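PDB 5WTN: replication initiation and membrane attachment protein from Geobacillus stearothermophilus 10, which probably acts in the primosome, helping to initiate DNA replication and attach the replication origin to the membrane, and assembles as a tetramer. Local coordinates for residues L43-T48 and P75-E80; G253-D256 and H260-I263. One frame throughout, in Å; residues are numbered along the deposited sequence.

In the fold
Interaction 1 (43-48 with 75-80) is a buried helix-to-helix contact in the N-terminal domain, whereas interaction 2 (253-256 with 260-263) closes a surface turn between two helices of the C-terminal part. Their centres are 49 Å apart, on opposite sides of the chain's centre, and they share no element. In the core, 27 residues apart in sequence, one leucine packs on the backbone and side chains of another helix, with no hydrogen bond between the two segments. At the surface, where only a few residues separate the segments, a backbone hydrogen bond is accompanied by isoleucine and valine contacts and by an aspartate beside a histidine. Interaction 1 also lies beside a neighbouring subunit.

Interaction 1 of 2, residues L43-T48 and P75-E80; sequences LALYMT and PDIYSE
Leu45 reaches from helix 40-55 across the backbone of helix 74-86, overlapping the turn that runs from Ile77 to Glu80. Its CG stands anti to the backbone N (chi1 175°), which carries both methyls toward the second helix. CD2 of Leu45 does most of the touching: it lies 3.5 Å from the carbonyl O of Ile77. The same CD2 of Leu45 is 4.0 Å from CB of Glu80 and also meets the backbone C of that residue. The other methyl of Leu45, CD1, comes 4.3 Å from CG2 of Ile77. The CA atoms of Leu45 and Ile77 are 7.1 Å apart, and Leu45 contributes most of the buried surface.

Of its side chain, Glu80 brings only CB to the leucine. The chain bends at chi2 (-53°) and leads the carboxylate away to a salt bridge with Arg41, one turn before Leu45, so that an ion pair ties the same two helices beside the apolar contact. On helix 40-55, Thr48 OG1 bonds back to the carbonyl O of Ala44 from above its plane, at 3.1 Å; that hydroxyl also bonds to Gln35 of the second subunit.

Met70 of helix 63-70 touches Leu45, and Met67 touches Ile77, so helix 63-70 packs against both partners. Helix 24-38 packs on helix 40-55 through Leu30, and Tyr46 bonds to the carbonyl of Arg110, just beyond strand 104-109, in a domain consistent with a winged-helix fold.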
ATOM      1  N   LEU A  43       7.815  -9.705  15.446  1.00  9.95           N
ATOM      2  CA  LEU A  43       7.121  -8.891  14.460  1.00  9.10           C
ATOM      3  C   LEU A  43       7.924  -7.635  14.129  1.00  9.34           C
ATOM      4  O   LEU A  43       8.075  -7.274  12.941  1.00  7.87           O
ATOM      5  CB  LEU A  43       5.709  -8.523  14.922  1.00 10.39           C
ATOM      6  CG  LEU A  43       4.889  -7.681  13.922  1.00 11.55           C
ATOM      7  CD1 LEU A  43       4.354  -8.531  12.784  1.00 10.84           C
ATOM      8  CD2 LEU A  43       3.757  -6.928  14.578  1.00 13.14           C
ATOM      9  N   ALA A  44       8.453  -6.975  15.158  1.00  8.39           N
ATOM     10  CA  ALA A  44       9.206  -5.751  14.907  1.00  7.29           C
ATOM     11  C   ALA A  44      10.484  -6.030  14.120  1.00  7.86           C
ATOM     12  O   ALA A  44      10.828  -5.264  13.221  1.00  8.38           O
ATOM     13  CB  ALA A  44       9.506  -5.028  16.161  1.00  8.53           C
ATOM     14  N   LEU A  45      11.189  -7.109  14.444  1.00  5.74           N
ATOM     15  CA  LEU A  45      12.376  -7.436  13.687  1.00  6.41           C
ATOM     16  C   LEU A  45      12.044  -7.637  12.205  1.00  8.86           C
ATOM     17  O   LEU A  45      12.839  -7.294  11.322  1.00  8.49           O
ATOM     18  CB  LEU A  45      13.038  -8.688  14.250  1.00  7.32           C
ATOM     19  CG  LEU A  45      14.254  -9.250  13.508  1.00  5.73           C
ATOM     20  CD1 LEU A  45      15.362  -8.235  13.369  1.00  6.11           C
ATOM     21  CD2 LEU A  45      14.762 -10.459  14.220  1.00  7.78           C
ATOM     22  N   TYR A  46      10.876  -8.211  11.932  1.00  8.70           N
ATOM     23  CA  TYR A  46      10.499  -8.498  10.567  1.00  8.15           C
ATOM     24  C   TYR A  46      10.194  -7.173   9.866  1.00  8.55           C
ATOM     25  O   TYR A  46      10.575  -6.956   8.712  1.00  7.41           O
ATOM     26  CB  TYR A  46       9.293  -9.438  10.540  1.00  7.98           C
ATOM     27  CG  TYR A  46       8.884  -9.872   9.152  1.00  8.10           C
ATOM     28  CD1 TYR A  46       9.465 -10.976   8.557  1.00  7.77           C
ATOM     29  CD2 TYR A  46       7.920  -9.176   8.434  1.00  8.61           C
ATOM     30  CE1 TYR A  46       9.106 -11.385   7.282  1.00  9.75           C
ATOM     31  CE2 TYR A  46       7.551  -9.575   7.140  1.00 10.38           C
ATOM     32  CZ  TYR A  46       8.142 -10.687   6.574  1.00 11.76           C
ATOM     33  OH  TYR A  46       7.799 -11.114   5.302  1.00 11.54           O
ATOM     34  N   MET A  47       9.523  -6.281  10.587  1.00  7.45           N
ATOM     35  CA  MET A  47       9.237  -4.945  10.079  1.00  7.77           C
ATOM     36  C   MET A  47      10.541  -4.209   9.793  1.00  9.37           C
ATOM     37  O   MET A  47      10.720  -3.639   8.716  1.00  8.42           O
ATOM     38  CB  MET A  47       8.394  -4.158  11.081  1.00  7.42           C
ATOM     39  CG  MET A  47       7.000  -4.724  11.301  1.00 12.24           C
ATOM     40  SD  MET A  47       5.972  -4.638   9.822  1.00  8.33           S
ATOM     41  CE  MET A  47       6.390  -6.189   9.030  1.00 11.35           C
ATOM     42  N   THR A  48      11.452  -4.228  10.762  1.00  8.76           N
ATOM     43  CA  THR A  48      12.751  -3.617  10.591  1.00  8.37           C
ATOM     44  C   THR A  48      13.517  -4.219   9.391  1.00  8.73           C
ATOM     45  O   THR A  48      14.084  -3.485   8.579  1.00  9.55           O
ATOM     46  CB  THR A  48      13.555  -3.637  11.918  1.00  7.84           C
ATOM     47  OG1 THR A  48      12.813  -2.934  12.927  1.00  8.22           O
ATOM     48  CG2 THR A  48      14.905  -2.980  11.749  1.00  6.70           C
ATOM     49  N   PRO A  75      21.286 -10.455  21.747  1.00 20.10           N
ATOM     50  CA  PRO A  75      20.635 -11.687  22.203  1.00 18.84           C
ATOM     51  C   PRO A  75      19.181 -11.747  21.816  1.00 17.04           C
ATOM     52  O   PRO A  75      18.703 -12.763  21.325  1.00 18.53           O
ATOM     53  CB  PRO A  75      20.749 -11.584  23.719  1.00 18.36           C
ATOM     54  CG  PRO A  75      22.012 -10.899  23.919  1.00 18.84           C
ATOM     55  CD  PRO A  75      22.072  -9.848  22.837  1.00 19.09           C
ATOM     56  N   ASP A  76      18.485 -10.648  22.031  1.00 17.98           N
ATOM     57  CA  ASP A  76      17.102 -10.558  21.633  1.00 17.88           C
ATOM     58  C   ASP A  76      16.939 -10.621  20.117  1.00 20.06           C
ATOM     59  O   ASP A  76      16.217 -11.491  19.600  1.00 21.85           O
ATOM     60  CB  ASP A  76      16.515  -9.295  22.200  1.00 21.74           C
ATOM     61  CG  ASP A  76      16.599  -9.275  23.707  1.00 28.88           C
ATOM     62  OD1 ASP A  76      17.618  -8.756  24.235  1.00 34.84           O
ATOM     63  OD2 ASP A  76      15.673  -9.813  24.352  1.00 23.84           O
ATOM     64  N   ILE A  77      17.627  -9.746  19.394  1.00 17.00           N
ATOM     65  CA  ILE A  77      17.573  -9.820  17.939  1.00 16.62           C
ATOM     66  C   ILE A  77      17.784 -11.250  17.470  1.00 18.27           C
ATOM     67  O   ILE A  77      17.072 -11.711  16.581  1.00 22.54           O
ATOM     68  CB  ILE A  77      18.653  -8.977  17.260  1.00 14.86           C
ATOM     69  CG1 ILE A  77      18.331  -7.502  17.370  1.00 15.12           C
ATOM     70  CG2 ILE A  77      18.765  -9.329  15.800  1.00 11.91           C
ATOM     71  CD1 ILE A  77      19.474  -6.658  16.862  1.00 18.23           C
ATOM     72  N   TYR A  78      18.734 -11.959  18.081  1.00 17.02           N
ATOM     73  CA  TYR A  78      19.107 -13.287  17.601  1.00 15.34           C
ATOM     74  C   TYR A  78      17.996 -14.267  17.894  1.00 15.57           C
ATOM     75  O   TYR A  78      17.676 -15.123  17.084  1.00 13.90           O
ATOM     76  CB  TYR A  78      20.395 -13.770  18.265  1.00 14.97           C
ATOM     77  CG  TYR A  78      20.771 -15.187  17.912  1.00 13.49           C
ATOM     78  CD1 TYR A  78      21.457 -15.463  16.742  1.00 14.44           C
ATOM     79  CD2 TYR A  78      20.451 -16.248  18.750  1.00 13.10           C
ATOM     80  CE1 TYR A  78      21.809 -16.757  16.407  1.00 14.51           C
ATOM     81  CE2 TYR A  78      20.797 -17.540  18.421  1.00 12.19           C
ATOM     82  CZ  TYR A  78      21.477 -17.784  17.247  1.00 13.64           C
ATOM     83  OH  TYR A  78      21.836 -19.058  16.897  1.00 20.63           O
ATOM     84  N   SER A  79      17.420 -14.147  19.072  1.00 16.50           N
ATOM     85  CA  SER A  79      16.428 -15.096  19.485  1.00 16.39           C
ATOM     86  C   SER A  79      15.273 -14.997  18.515  1.00 18.72           C
ATOM     87  O   SER A  79      14.789 -16.002  17.992  1.00 16.30           O
ATOM     88  CB  SER A  79      15.965 -14.741  20.877  1.00 16.97           C
ATOM     89  OG  SER A  79      15.517 -15.910  21.508  1.00 31.26           O
ATOM     90  N   GLU A  80      14.859 -13.763  18.257  1.00 19.19           N
ATOM     91  CA  GLU A  80      13.730 -13.510  17.393  1.00 17.13           C
ATOM     92  C   GLU A  80      14.046 -13.862  15.924  1.00 16.08           C
ATOM     93  O   GLU A  80      13.210 -14.452  15.222  1.00 14.37           O
ATOM     94  CB  GLU A  80      13.269 -12.066  17.580  1.00 16.68           C
ATOM     95  CG  GLU A  80      12.920 -11.745  19.041  1.00 19.86           C
ATOM     96  CD  GLU A  80      11.927 -12.746  19.627  1.00 24.74           C
ATOM     97  OE1 GLU A  80      12.147 -13.299  20.732  1.00 32.47           O
ATOM     98  OE2 GLU A  80      10.894 -12.990  18.980  1.00 28.24           O
TER

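Interaction 2 of 2, residues G253-D256 and H260-I263; sequences GVID and HIDI
The carboxylate of Asp256 and the imidazole of His260 meet with their planes 62° apart, and OD2 of Asp256 approaches the ring obliquely, without stacking on it. OD2 touches the base of the histidine, 3.4 Å from CB of His260, and stays 4.2 Å from ND1 of the same residue. With chi1 at 179° the imidazole of His260 extends away from the first segment.

Beside this pair the backbones join: Asp256 N donates to the carbonyl O of His260 at 2.9 Å, nearly straight (N-H...O 166°) and in the carbonyl plane. Next to it, CG1 of Ile255 lies 3.6 Å from that same O of His260 and 4.1 Å from CG1 of Ile261. Val254 meets Ile261 by branch methyls, CG2 to CG2 at 4.2 Å. Ile261 is buried, and it also touches Val229, which places the turn against helix 227-240.

The contact thus closes the connection from helix 244-254 to helix 263-278. Asp262 is the N-cap of the latter, its carboxylate making weak bonds to the backbone N atoms of Asp264 and Ala265. A single well-aligned backbone bond and a few apolar contacts fix the closure. The carboxylate of Asp256 may favour a protonated imidazole through space, but the two groups make no direct contact between their ionisable atoms, and the charge of the histidine is not known.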
ATOM      1  N   GLY A 253      11.643 -32.306 -33.679  1.00 26.12           N
ATOM      2  CA  GLY A 253      13.025 -31.899 -33.632  1.00 24.47           C
ATOM      3  C   GLY A 253      13.536 -31.796 -32.213  1.00 29.19           C
ATOM      4  O   GLY A 253      14.729 -31.960 -31.964  1.00 33.89           O
ATOM      5  N   VAL A 254      12.644 -31.469 -31.288  1.00 28.96           N
ATOM      6  CA  VAL A 254      13.015 -31.295 -29.886  1.00 24.89           C
ATOM      7  C   VAL A 254      12.675 -32.465 -28.943  1.00 27.49           C
ATOM      8  O   VAL A 254      12.882 -32.376 -27.730  1.00 31.25           O
ATOM      9  CB  VAL A 254      12.454 -29.985 -29.366  1.00 28.60           C
ATOM     10  CG1 VAL A 254      12.792 -28.885 -30.349  1.00 29.85           C
ATOM     11  CG2 VAL A 254      10.945 -30.086 -29.215  1.00 32.65           C
ATOM     12  N   ILE A 255      12.132 -33.550 -29.481  1.00 27.97           N
ATOM     13  CA  ILE A 255      11.662 -34.642 -28.626  1.00 29.40           C
ATOM     14  C   ILE A 255      12.744 -35.640 -28.178  1.00 32.30           C
ATOM     15  O   ILE A 255      13.559 -36.096 -28.985  1.00 29.86           O
ATOM     16  CB  ILE A 255      10.449 -35.375 -29.263  1.00 30.04           C
ATOM     17  CG1 ILE A 255       9.828 -36.375 -28.286  1.00 34.82           C
ATOM     18  CG2 ILE A 255      10.838 -36.063 -30.547  1.00 28.46           C
ATOM     19  CD1 ILE A 255       8.552 -37.008 -28.809  1.00 36.33           C
ATOM     20  N   ASP A 256      12.717 -35.955 -26.878  1.00 40.12           N
ATOM     21  CA  ASP A 256      13.552 -36.965 -26.181  1.00 39.34           C
ATOM     22  C   ASP A 256      13.472 -38.370 -26.751  1.00 39.34           C
ATOM     23  O   ASP A 256      12.482 -38.726 -27.385  1.00 40.44           O
ATOM     24  CB  ASP A 256      13.029 -37.116 -24.752  1.00 38.02           C
ATOM     25  CG  ASP A 256      13.963 -36.588 -23.733  1.00 43.18           C
ATOM     26  OD1 ASP A 256      14.799 -35.720 -24.063  1.00 41.98           O
ATOM     27  OD2 ASP A 256      13.840 -37.049 -22.581  1.00 53.98           O
ATOM     28  N   HIS A 260       9.815 -37.423 -23.998  1.00 39.39           N
ATOM     29  CA  HIS A 260       9.620 -36.141 -23.327  1.00 38.04           C
ATOM     30  C   HIS A 260       9.809 -34.960 -24.278  1.00 37.73           C
ATOM     31  O   HIS A 260      10.739 -34.933 -25.073  1.00 41.23           O
ATOM     32  CB  HIS A 260      10.600 -36.013 -22.171  1.00 38.52           C
ATOM     33  CG  HIS A 260      10.499 -34.719 -21.429  1.00 42.20           C
ATOM     34  ND1 HIS A 260      11.441 -33.718 -21.549  1.00 45.08           N
ATOM     35  CD2 HIS A 260       9.581 -34.268 -20.538  1.00 43.81           C
ATOM     36  CE1 HIS A 260      11.107 -32.704 -20.768  1.00 44.89           C
ATOM     37  NE2 HIS A 260       9.982 -33.013 -20.145  1.00 47.43           N
ATOM     38  N   ILE A 261       8.936 -33.968 -24.184  1.00 36.93           N
ATOM     39  CA  ILE A 261       9.092 -32.744 -24.962  1.00 35.61           C
ATOM     40  C   ILE A 261       9.480 -31.572 -24.071  1.00 34.91           C
ATOM     41  O   ILE A 261       8.769 -31.237 -23.124  1.00 36.93           O
ATOM     42  CB  ILE A 261       7.795 -32.403 -25.705  1.00 35.19           C
ATOM     43  CG1 ILE A 261       7.406 -33.562 -26.613  1.00 33.31           C
ATOM     44  CG2 ILE A 261       7.952 -31.129 -26.516  1.00 31.18           C
ATOM     45  CD1 ILE A 261       6.059 -33.396 -27.241  1.00 29.87           C
ATOM     46  N   ASP A 262      10.606 -30.941 -24.369  1.00 37.69           N
ATOM     47  CA  ASP A 262      11.025 -29.806 -23.562  1.00 40.36           C
ATOM     48  C   ASP A 262      10.416 -28.547 -24.147  1.00 39.97           C
ATOM     49  O   ASP A 262      10.710 -28.166 -25.284  1.00 40.59           O
ATOM     50  CB  ASP A 262      12.543 -29.682 -23.518  1.00 41.89           C
ATOM     51  CG  ASP A 262      12.996 -28.466 -22.740  1.00 46.24           C
ATOM     52  OD1 ASP A 262      12.289 -28.085 -21.775  1.00 47.97           O
ATOM     53  OD2 ASP A 262      14.053 -27.892 -23.095  1.00 49.21           O
ATOM     54  N   ILE A 263       9.569 -27.901 -23.358  1.00 38.50           N
ATOM     55  CA  ILE A 263       8.808 -26.760 -23.828  1.00 35.42           C
ATOM     56  C   ILE A 263       9.711 -25.574 -24.121  1.00 37.20           C
ATOM     57  O   ILE A 263       9.485 -24.839 -25.083  1.00 37.71           O
ATOM     58  CB  ILE A 263       7.722 -26.388 -22.820  1.00 34.98           C
ATOM     59  CG1 ILE A 263       6.705 -27.530 -22.713  1.00 35.90           C
ATOM     60  CG2 ILE A 263       7.033 -25.114 -23.226  1.00 34.10           C
ATOM     61  CD1 ILE A 263       5.563 -27.252 -21.768  1.00 37.33           C
TER